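Local coordinates for protein ribonuclease mar1, putative (Trypanosoma cruzi, PDB 1YZV) that is of unproven function but belongs to the isochorismatase superfamily of alpha/beta proteins and is provisionally named a mar1 ribonuclease, at residues 19-25 and 110-116; 137-143 and 167-173. One frame throughout, in Å; residues are numbered along the deposited sequence.

Contact 1 of 2, residues 19-25 and 110-116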
ATOM      1  N   CYS A  19      10.470   1.748 -28.114  1.00 34.54           N
ATOM      2  CA  CYS A  19       9.219   2.393 -28.433  1.00 33.46           C
ATOM      3  C   CYS A  19       9.461   3.860 -28.190  1.00 34.05           C
ATOM      4  O   CYS A  19      10.506   4.237 -27.640  1.00 37.65           O
ATOM      5  CB  CYS A  19       8.102   1.859 -27.553  1.00 33.66           C
ATOM      6  SG  CYS A  19       8.315   2.126 -25.736  1.00 32.39           S
ATOM      7  N   LYS A  20       8.545   4.696 -28.630  1.00 33.20           N
ATOM      8  CA  LYS A  20       8.610   6.102 -28.317  1.00 32.34           C
ATOM      9  C   LYS A  20       7.930   6.429 -26.965  1.00 29.29           C
ATOM     10  O   LYS A  20       7.067   5.671 -26.503  1.00 25.11           O
ATOM     11  CB  LYS A  20       7.981   6.852 -29.447  1.00 35.59           C
ATOM     12  CG  LYS A  20       8.202   8.315 -29.431  1.00 41.43           C
ATOM     13  CD  LYS A  20       8.202   8.813 -30.893  1.00 42.45           C
ATOM     14  CE  LYS A  20       8.063  10.324 -30.932  1.00 42.38           C
ATOM     15  NZ  LYS A  20       8.103  10.850 -32.342  1.00 41.58           N
ATOM     16  N   THR A  21       8.524   7.408 -26.257  1.00 25.53           N
ATOM     17  CA  THR A  21       8.065   7.833 -24.932  1.00 26.35           C
ATOM     18  C   THR A  21       7.577   9.277 -24.990  1.00 24.70           C
ATOM     19  O   THR A  21       8.242  10.110 -25.606  1.00 26.16           O
ATOM     20  CB  THR A  21       9.254   7.782 -23.904  1.00 24.87           C
ATOM     21  OG1 THR A  21       9.796   6.467 -23.919  1.00 25.29           O
ATOM     22  CG2 THR A  21       8.810   8.096 -22.498  1.00 26.93           C
ATOM     23  N   ALA A  22       6.400   9.554 -24.418  1.00 23.28           N
ATOM     24  CA  ALA A  22       5.877  10.941 -24.329  1.00 23.26           C
ATOM     25  C   ALA A  22       6.056  11.419 -22.903  1.00 23.87           C
ATOM     26  O   ALA A  22       5.768  10.700 -21.942  1.00 22.98           O
ATOM     27  CB  ALA A  22       4.399  11.004 -24.711  1.00 26.26           C
ATOM     28  N   PHE A  23       6.581  12.625 -22.780  1.00 25.82           N
ATOM     29  CA  PHE A  23       6.700  13.293 -21.521  1.00 24.72           C
ATOM     30  C   PHE A  23       5.523  14.269 -21.426  1.00 25.15           C
ATOM     31  O   PHE A  23       5.432  15.242 -22.183  1.00 26.46           O
ATOM     32  CB  PHE A  23       8.063  13.995 -21.427  1.00 23.94           C
ATOM     33  CG  PHE A  23       9.218  13.044 -21.312  1.00 22.06           C
ATOM     34  CD1 PHE A  23       9.632  12.569 -20.068  1.00 20.63           C
ATOM     35  CD2 PHE A  23       9.891  12.622 -22.441  1.00 23.62           C
ATOM     36  CE1 PHE A  23      10.624  11.636 -19.979  1.00 20.91           C
ATOM     37  CE2 PHE A  23      10.823  11.597 -22.355  1.00 24.31           C
ATOM     38  CZ  PHE A  23      11.231  11.148 -21.134  1.00 23.29           C
ATOM     39  N   PHE A  24       4.613  13.970 -20.505  1.00 25.00           N
ATOM     40  CA  PHE A  24       3.426  14.801 -20.250  1.00 23.67           C
ATOM     41  C   PHE A  24       3.619  15.691 -19.030  1.00 27.43           C
ATOM     42  O   PHE A  24       3.539  15.229 -17.892  1.00 22.97           O
ATOM     43  CB  PHE A  24       2.203  13.947 -20.009  1.00 23.80           C
ATOM     44  CG  PHE A  24       1.501  13.466 -21.265  1.00 21.57           C
ATOM     45  CD1 PHE A  24       2.170  13.298 -22.458  1.00 24.13           C
ATOM     46  CD2 PHE A  24       0.140  13.186 -21.235  1.00 30.19           C
ATOM     47  CE1 PHE A  24       1.489  12.928 -23.602  1.00 26.95           C
ATOM     48  CE2 PHE A  24      -0.542  12.793 -22.362  1.00 26.91           C
ATOM     49  CZ  PHE A  24       0.140  12.636 -23.549  1.00 30.68           C
ATOM     50  N   CYS A  25       3.808  16.977 -19.313  1.00 24.92           N
ATOM     51  CA  CYS A  25       4.002  18.034 -18.333  1.00 25.92           C
ATOM     52  C   CYS A  25       2.653  18.751 -18.091  1.00 24.54           C
ATOM     53  O   CYS A  25       2.193  19.551 -18.894  1.00 26.86           O
ATOM     54  CB  CYS A  25       5.035  19.007 -18.886  1.00 28.56           C
ATOM     55  SG  CYS A  25       5.442  20.412 -17.836  1.00 34.20           S
ATOM     56  N   VAL A 110       4.006   5.106 -29.717  1.00 27.53           N
ATOM     57  CA  VAL A 110       4.037   5.826 -28.440  1.00 28.15           C
ATOM     58  C   VAL A 110       3.380   4.955 -27.375  1.00 27.06           C
ATOM     59  O   VAL A 110       2.171   4.991 -27.170  1.00 30.05           O
ATOM     60  CB  VAL A 110       3.340   7.198 -28.497  1.00 26.84           C
ATOM     61  CG1 VAL A 110       3.555   7.933 -27.174  1.00 28.52           C
ATOM     62  CG2 VAL A 110       3.875   8.024 -29.650  1.00 28.01           C
ATOM     63  N   GLU A 111       4.177   4.083 -26.792  1.00 25.55           N
ATOM     64  CA  GLU A 111       3.672   3.048 -25.914  1.00 27.03           C
ATOM     65  C   GLU A 111       3.621   3.451 -24.454  1.00 25.79           C
ATOM     66  O   GLU A 111       2.894   2.827 -23.684  1.00 27.34           O
ATOM     67  CB  GLU A 111       4.538   1.793 -26.004  1.00 26.94           C
ATOM     68  CG  GLU A 111       4.370   1.000 -27.281  1.00 33.44           C
ATOM     69  CD  GLU A 111       5.289  -0.244 -27.332  1.00 36.60           C
ATOM     70  OE1 GLU A 111       5.665  -0.776 -26.251  1.00 44.20           O
ATOM     71  OE2 GLU A 111       5.613  -0.676 -28.461  1.00 46.26           O
ATOM     72  N   GLN A 112       4.417   4.448 -24.073  1.00 25.00           N
ATOM     73  CA  GLN A 112       4.614   4.801 -22.673  1.00 23.56           C
ATOM     74  C   GLN A 112       4.744   6.300 -22.462  1.00 22.19           C
ATOM     75  O   GLN A 112       5.249   7.017 -23.309  1.00 22.02           O
ATOM     76  CB  GLN A 112       5.791   4.036 -22.086  1.00 24.55           C
ATOM     77  CG  GLN A 112       7.143   4.396 -22.717  1.00 24.72           C
ATOM     78  CD  GLN A 112       8.218   3.359 -22.473  1.00 23.44           C
ATOM     79  OE1 GLN A 112       7.942   2.187 -22.124  1.00 25.33           O
ATOM     80  NE2 GLN A 112       9.489   3.796 -22.631  1.00 19.52           N
ATOM     81  N   VAL A 113       4.135   6.760 -21.369  1.00 20.63           N
ATOM     82  CA  VAL A 113       4.043   8.180 -21.031  1.00 20.63           C
ATOM     83  C   VAL A 113       4.590   8.329 -19.638  1.00 21.56           C
ATOM     84  O   VAL A 113       4.270   7.510 -18.743  1.00 20.96           O
ATOM     85  CB  VAL A 113       2.565   8.636 -21.099  1.00 19.93           C
ATOM     86  CG1 VAL A 113       2.378  10.018 -20.443  1.00 23.03           C
ATOM     87  CG2 VAL A 113       2.024   8.584 -22.630  1.00 24.92           C
ATOM     88  N   VAL A 114       5.497   9.280 -19.499  1.00 23.87           N
ATOM     89  CA  VAL A 114       5.995   9.736 -18.229  1.00 20.72           C
ATOM     90  C   VAL A 114       5.204  10.996 -17.893  1.00 22.21           C
ATOM     91  O   VAL A 114       5.249  11.999 -18.629  1.00 22.55           O
ATOM     92  CB  VAL A 114       7.504  10.033 -18.300  1.00 22.99           C
ATOM     93  CG1 VAL A 114       7.999  10.717 -17.039  1.00 22.61           C
ATOM     94  CG2 VAL A 114       8.271   8.735 -18.560  1.00 24.70           C
ATOM     95  N   LEU A 115       4.505  10.957 -16.763  1.00 20.75           N
ATOM     96  CA  LEU A 115       3.498  11.975 -16.403  1.00 20.67           C
ATOM     97  C   LEU A 115       3.818  12.629 -15.059  1.00 19.98           C
ATOM     98  O   LEU A 115       4.084  11.940 -14.066  1.00 20.58           O
ATOM     99  CB  LEU A 115       2.111  11.340 -16.341  1.00 19.89           C
ATOM    100  CG  LEU A 115       0.883  12.127 -15.809  1.00 20.21           C
ATOM    101  CD1 LEU A 115       0.606  13.390 -16.680  1.00 22.52           C
ATOM    102  CD2 LEU A 115      -0.367  11.187 -15.792  1.00 21.19           C
ATOM    103  N   TRP A 116       3.736  13.954 -15.019  1.00 21.52           N
ATOM    104  CA  TRP A 116       3.929  14.699 -13.768  1.00 23.11           C
ATOM    105  C   TRP A 116       3.307  16.094 -13.861  1.00 21.44           C
ATOM    106  O   TRP A 116       2.899  16.507 -14.929  1.00 24.39           O
ATOM    107  CB  TRP A 116       5.436  14.802 -13.403  1.00 21.17           C
ATOM    108  CG  TRP A 116       6.198  15.756 -14.216  1.00 22.15           C
ATOM    109  CD1 TRP A 116       6.499  17.052 -13.854  1.00 22.93           C
ATOM    110  CD2 TRP A 116       6.488  15.672 -15.629  1.00 23.53           C
ATOM    111  NE1 TRP A 116       7.023  17.738 -14.915  1.00 20.59           N
ATOM    112  CE2 TRP A 116       7.097  16.909 -15.999  1.00 24.01           C
ATOM    113  CE3 TRP A 116       6.485  14.626 -16.564  1.00 23.17           C
ATOM    114  CZ2 TRP A 116       7.545  17.176 -17.314  1.00 21.71           C
ATOM    115  CZ3 TRP A 116       6.946  14.893 -17.864  1.00 20.29           C
ATOM    116  CH2 TRP A 116       7.470  16.162 -18.223  1.00 21.00           C
TER
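Ala22 and Phe24 exchange backbone hydrogen bonds with Gln112, Val114 and Trp116, an example of how two parallel strands are laced together in the parallel sheet of an alpha/beta fold. Ala22 N donates to Gln112 O and Ala22 O accepts from Val114 N at 2.8 Å; two residues further along, Phe24 N meets Val114 O and Trp116 N meets Phe24 O. A beta bulge shifts the register between Lys20 and Thr21, and beside it the bond from Glu111 N to Lys20 O is weak.

One side-chain bond is added: Gln112 NE2 points to Thr21 OG1 (3.0 Å, 165°), with the hydroxyl close to the amide plane. The same amide passes Cys19 SG, which lies 3.5 Å from Gln112 CD.

Side chains pack on both faces. Val113 CG1 sits over the Phe24 ring, 3.9 Å from its centroid, as a CH-pi contact, and Leu115 CD1 touches Phe24 CB. On the other face, Trp116 CG lies between its backbone N and carbonyl carbon (chi1 75°), which brings the indole face over the carbonyl oxygen Phe24 O; the apolar part is Cys25 CB, 3.5 Å from Trp116 CZ2.

Helices 39-56 and 173-181 cover the face of Phe23 and Val114, while strand 61-68 continues the sheet beyond 19-25.

Contact 2 of 2, residues 137-143 and 167-173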
ATOM      1  N   LYS A 137       1.065   2.455 -21.214  1.00 25.09           N
ATOM      2  CA  LYS A 137       1.797   2.387 -19.949  1.00 25.18           C
ATOM      3  C   LYS A 137       1.980   3.807 -19.491  1.00 22.55           C
ATOM      4  O   LYS A 137       2.220   4.709 -20.305  1.00 26.45           O
ATOM      5  CB  LYS A 137       3.181   1.721 -20.158  1.00 24.89           C
ATOM      6  CG  LYS A 137       4.055   1.647 -18.842  1.00 27.25           C
ATOM      7  CD  LYS A 137       5.404   0.949 -19.099  1.00 33.92           C
ATOM      8  CE  LYS A 137       5.283  -0.598 -19.147  1.00 36.19           C
ATOM      9  NZ  LYS A 137       6.311  -1.210 -20.077  1.00 34.37           N
ATOM     10  N   VAL A 138       1.728   4.057 -18.223  1.00 26.19           N
ATOM     11  CA  VAL A 138       1.897   5.410 -17.684  1.00 22.83           C
ATOM     12  C   VAL A 138       2.634   5.370 -16.336  1.00 23.26           C
ATOM     13  O   VAL A 138       2.342   4.538 -15.470  1.00 22.47           O
ATOM     14  CB  VAL A 138       0.547   6.227 -17.665  1.00 26.80           C
ATOM     15  CG1 VAL A 138      -0.564   5.483 -17.070  1.00 30.40           C
ATOM     16  CG2 VAL A 138       0.710   7.587 -16.976  1.00 29.11           C
ATOM     17  N   VAL A 139       3.696   6.169 -16.230  1.00 20.50           N
ATOM     18  CA  VAL A 139       4.528   6.196 -15.038  1.00 21.50           C
ATOM     19  C   VAL A 139       4.485   7.584 -14.475  1.00 20.60           C
ATOM     20  O   VAL A 139       4.718   8.566 -15.220  1.00 22.88           O
ATOM     21  CB  VAL A 139       5.977   5.786 -15.376  1.00 22.87           C
ATOM     22  CG1 VAL A 139       6.826   5.646 -14.083  1.00 22.53           C
ATOM     23  CG2 VAL A 139       5.923   4.498 -16.107  1.00 28.07           C
ATOM     24  N   ILE A 140       4.012   7.679 -13.242  1.00 21.14           N
ATOM     25  CA  ILE A 140       3.908   8.947 -12.562  1.00 21.21           C
ATOM     26  C   ILE A 140       5.311   9.248 -11.955  1.00 20.23           C
ATOM     27  O   ILE A 140       5.839   8.443 -11.205  1.00 23.24           O
ATOM     28  CB  ILE A 140       2.821   8.917 -11.456  1.00 20.78           C
ATOM     29  CG1 ILE A 140       1.496   8.351 -11.963  1.00 25.33           C
ATOM     30  CG2 ILE A 140       2.638  10.273 -10.813  1.00 20.69           C
ATOM     31  CD1 ILE A 140       0.907   9.106 -13.071  1.00 25.67           C
ATOM     32  N   ALA A 141       5.833  10.457 -12.174  1.00 20.23           N
ATOM     33  CA  ALA A 141       7.045  10.893 -11.461  1.00 18.68           C
ATOM     34  C   ALA A 141       6.606  11.644 -10.230  1.00 21.41           C
ATOM     35  O   ALA A 141       6.359  12.852 -10.291  1.00 21.10           O
ATOM     36  CB  ALA A 141       7.918  11.785 -12.343  1.00 21.29           C
ATOM     37  N   VAL A 142       6.468  10.938  -9.120  1.00 21.48           N
ATOM     38  CA  VAL A 142       5.876  11.542  -7.925  1.00 22.45           C
ATOM     39  C   VAL A 142       6.589  12.794  -7.418  1.00 22.97           C
ATOM     40  O   VAL A 142       5.950  13.711  -6.847  1.00 22.76           O
ATOM     41  CB  VAL A 142       5.690  10.468  -6.771  1.00 22.91           C
ATOM     42  CG1 VAL A 142       6.994   9.915  -6.239  1.00 22.74           C
ATOM     43  CG2 VAL A 142       4.836  11.030  -5.591  1.00 24.63           C
ATOM     44  N   ASP A 143       7.919  12.811  -7.559  1.00 21.40           N
ATOM     45  CA  ASP A 143       8.753  13.950  -7.132  1.00 22.37           C
ATOM     46  C   ASP A 143       8.530  15.219  -7.950  1.00 21.67           C
ATOM     47  O   ASP A 143       8.887  16.300  -7.481  1.00 22.69           O
ATOM     48  CB  ASP A 143      10.287  13.605  -7.068  1.00 23.13           C
ATOM     49  CG  ASP A 143      10.887  13.082  -8.409  1.00 23.38           C
ATOM     50  OD1 ASP A 143      10.216  12.292  -9.097  1.00 21.51           O
ATOM     51  OD2 ASP A 143      12.092  13.374  -8.713  1.00 23.25           O
ATOM     52  N   GLY A 167      -0.945  -1.288 -15.788  1.00 31.72           N
ATOM     53  CA  GLY A 167      -0.018  -0.472 -16.538  1.00 27.38           C
ATOM     54  C   GLY A 167       0.205   0.977 -16.110  1.00 25.66           C
ATOM     55  O   GLY A 167       0.892   1.681 -16.806  1.00 24.30           O
ATOM     56  N   CYS A 168      -0.228   1.366 -14.906  1.00 23.18           N
ATOM     57  CA  CYS A 168       0.109   2.642 -14.326  1.00 22.57           C
ATOM     58  C   CYS A 168       0.869   2.355 -13.045  1.00 26.35           C
ATOM     59  O   CYS A 168       0.373   1.639 -12.191  1.00 28.82           O
ATOM     60  CB  CYS A 168      -1.143   3.415 -13.966  1.00 25.13           C
ATOM     61  SG  CYS A 168      -0.851   4.905 -12.992  1.00 26.21           S
ATOM     62  N   TYR A 169       2.091   2.855 -12.944  1.00 22.07           N
ATOM     63  CA  TYR A 169       2.775   2.860 -11.653  1.00 23.88           C
ATOM     64  C   TYR A 169       3.486   4.156 -11.307  1.00 21.52           C
ATOM     65  O   TYR A 169       3.574   5.101 -12.117  1.00 21.61           O
ATOM     66  CB  TYR A 169       3.760   1.740 -11.603  1.00 24.11           C
ATOM     67  CG  TYR A 169       4.885   1.913 -12.553  1.00 23.78           C
ATOM     68  CD1 TYR A 169       4.813   1.352 -13.825  1.00 29.37           C
ATOM     69  CD2 TYR A 169       6.163   2.346 -12.088  1.00 25.73           C
ATOM     70  CE1 TYR A 169       5.889   1.444 -14.689  1.00 32.52           C
ATOM     71  CE2 TYR A 169       7.246   2.442 -12.940  1.00 26.22           C
ATOM     72  CZ  TYR A 169       7.089   2.054 -14.278  1.00 28.97           C
ATOM     73  OH  TYR A 169       8.189   2.048 -15.149  1.00 25.38           O
ATOM     74  N   ILE A 170       3.894   4.238 -10.055  1.00 19.42           N
ATOM     75  CA  ILE A 170       4.458   5.477  -9.536  1.00 22.23           C
ATOM     76  C   ILE A 170       5.931   5.254  -9.295  1.00 21.63           C
ATOM     77  O   ILE A 170       6.335   4.289  -8.584  1.00 22.37           O
ATOM     78  CB  ILE A 170       3.804   5.879  -8.193  1.00 23.09           C
ATOM     79  CG1 ILE A 170       2.296   5.901  -8.340  1.00 26.87           C
ATOM     80  CG2 ILE A 170       4.404   7.186  -7.683  1.00 20.69           C
ATOM     81  CD1 ILE A 170       1.851   6.905  -9.140  1.00 46.13           C
ATOM     82  N   SER A 171       6.715   6.181  -9.811  1.00 20.65           N
ATOM     83  CA  SER A 171       8.175   6.124  -9.694  1.00 21.45           C
ATOM     84  C   SER A 171       8.703   7.533  -9.422  1.00 21.18           C
ATOM     85  O   SER A 171       7.954   8.410  -8.961  1.00 22.68           O
ATOM     86  CB  SER A 171       8.774   5.490 -10.971  1.00 21.88           C
ATOM     87  OG  SER A 171      10.130   5.115 -10.802  1.00 19.60           O
ATOM     88  N   THR A 172      10.022   7.682  -9.459  1.00 21.63           N
ATOM     89  CA  THR A 172      10.657   9.012  -9.306  1.00 20.17           C
ATOM     90  C   THR A 172      11.453   9.323 -10.559  1.00 19.40           C
ATOM     91  O   THR A 172      11.917   8.417 -11.228  1.00 19.22           O
ATOM     92  CB  THR A 172      11.569   9.093  -8.058  1.00 22.54           C
ATOM     93  OG1 THR A 172      12.559   8.072  -8.130  1.00 22.17           O
ATOM     94  CG2 THR A 172      10.762   8.938  -6.780  1.00 21.51           C
ATOM     95  N   SER A 173      11.747  10.609 -10.790  1.00 19.48           N
ATOM     96  CA  SER A 173      12.457  11.027 -12.011  1.00 20.85           C
ATOM     97  C   SER A 173      13.812  10.331 -12.205  1.00 22.02           C
ATOM     98  O   SER A 173      14.157   9.886 -13.322  1.00 20.04           O
ATOM     99  CB  SER A 173      12.583  12.569 -12.050  1.00 19.89           C
ATOM    100  OG  SER A 173      13.374  13.095 -10.951  1.00 19.25           O
TER
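A beta-alpha-beta unit, strand 137-146, helix 150-161 and strand 168-171, brings these segments together as parallel neighbours at one margin of the chain's sheet. The ladder runs regularly: Val138 N to Gly167 O, Tyr169 N to Val138 O, Ile140 N to Tyr169 O and Ser171 N to Ile140 O, the last at 2.8 Å and nearly straight. Val142 N extends it to Ser171 O where 137-143 turns its corner.

Side chains show how such an edge is filled. Tyr169 carries its ring in the cleft between its own N and C atoms (chi1 67°), which lays it across Val139 instead of projecting it straight from the sheet. Both methyls of Val139 meet one end of the ring, Val139 CG2 lying 3.3 Å from Tyr169 CZ and Val139 CG1 3.4 Å from Tyr169 CE2. The phenol oxygen is hydrogen-bonded to Gln179 OE1 and Leu13 N. On the other face Val138 CG1 rests on Cys168 CB; at the corner, Val142 CB packs against Ile170 CG2 at 3.6 Å.

Thr172, the N-cap residue of helix 173-181, hydrogen-bonds Asp152 of the second subunit, whose Thr155 packs nearby. Beside it, Asp143 holds the start of that helix with both carboxylate oxygens: OD2, which also meets His200, takes Ser173 OG on its syn lone pair at 2.6 Å, while Asp143 OD1 accepts Ser173 N at 2.8 Å, 17° out of the carboxylate plane.

The two contacts are two strand pairs of one parallel sheet, joined where strand 110-118 lies beside strand 137-146, their centres about 10 Å apart. There the contacts meet directly: Leu115 N lies 2.9 Å from Val139 O and Val113 O equally far from Val139 N, both probable hydrogen bonds. Both are buried, but differently. Contact 1 is enclosed within its own chain, touches no other subunit and relies on aromatic rings at its C-terminal end. Contact 2 reaches the outermost strand of the chain, where the second subunit comes within reach, and ends in a carboxylate gripping a helix start. Helix 39-56 borders both, packing its Phe49 on Val114 in one and Ala141 in the other.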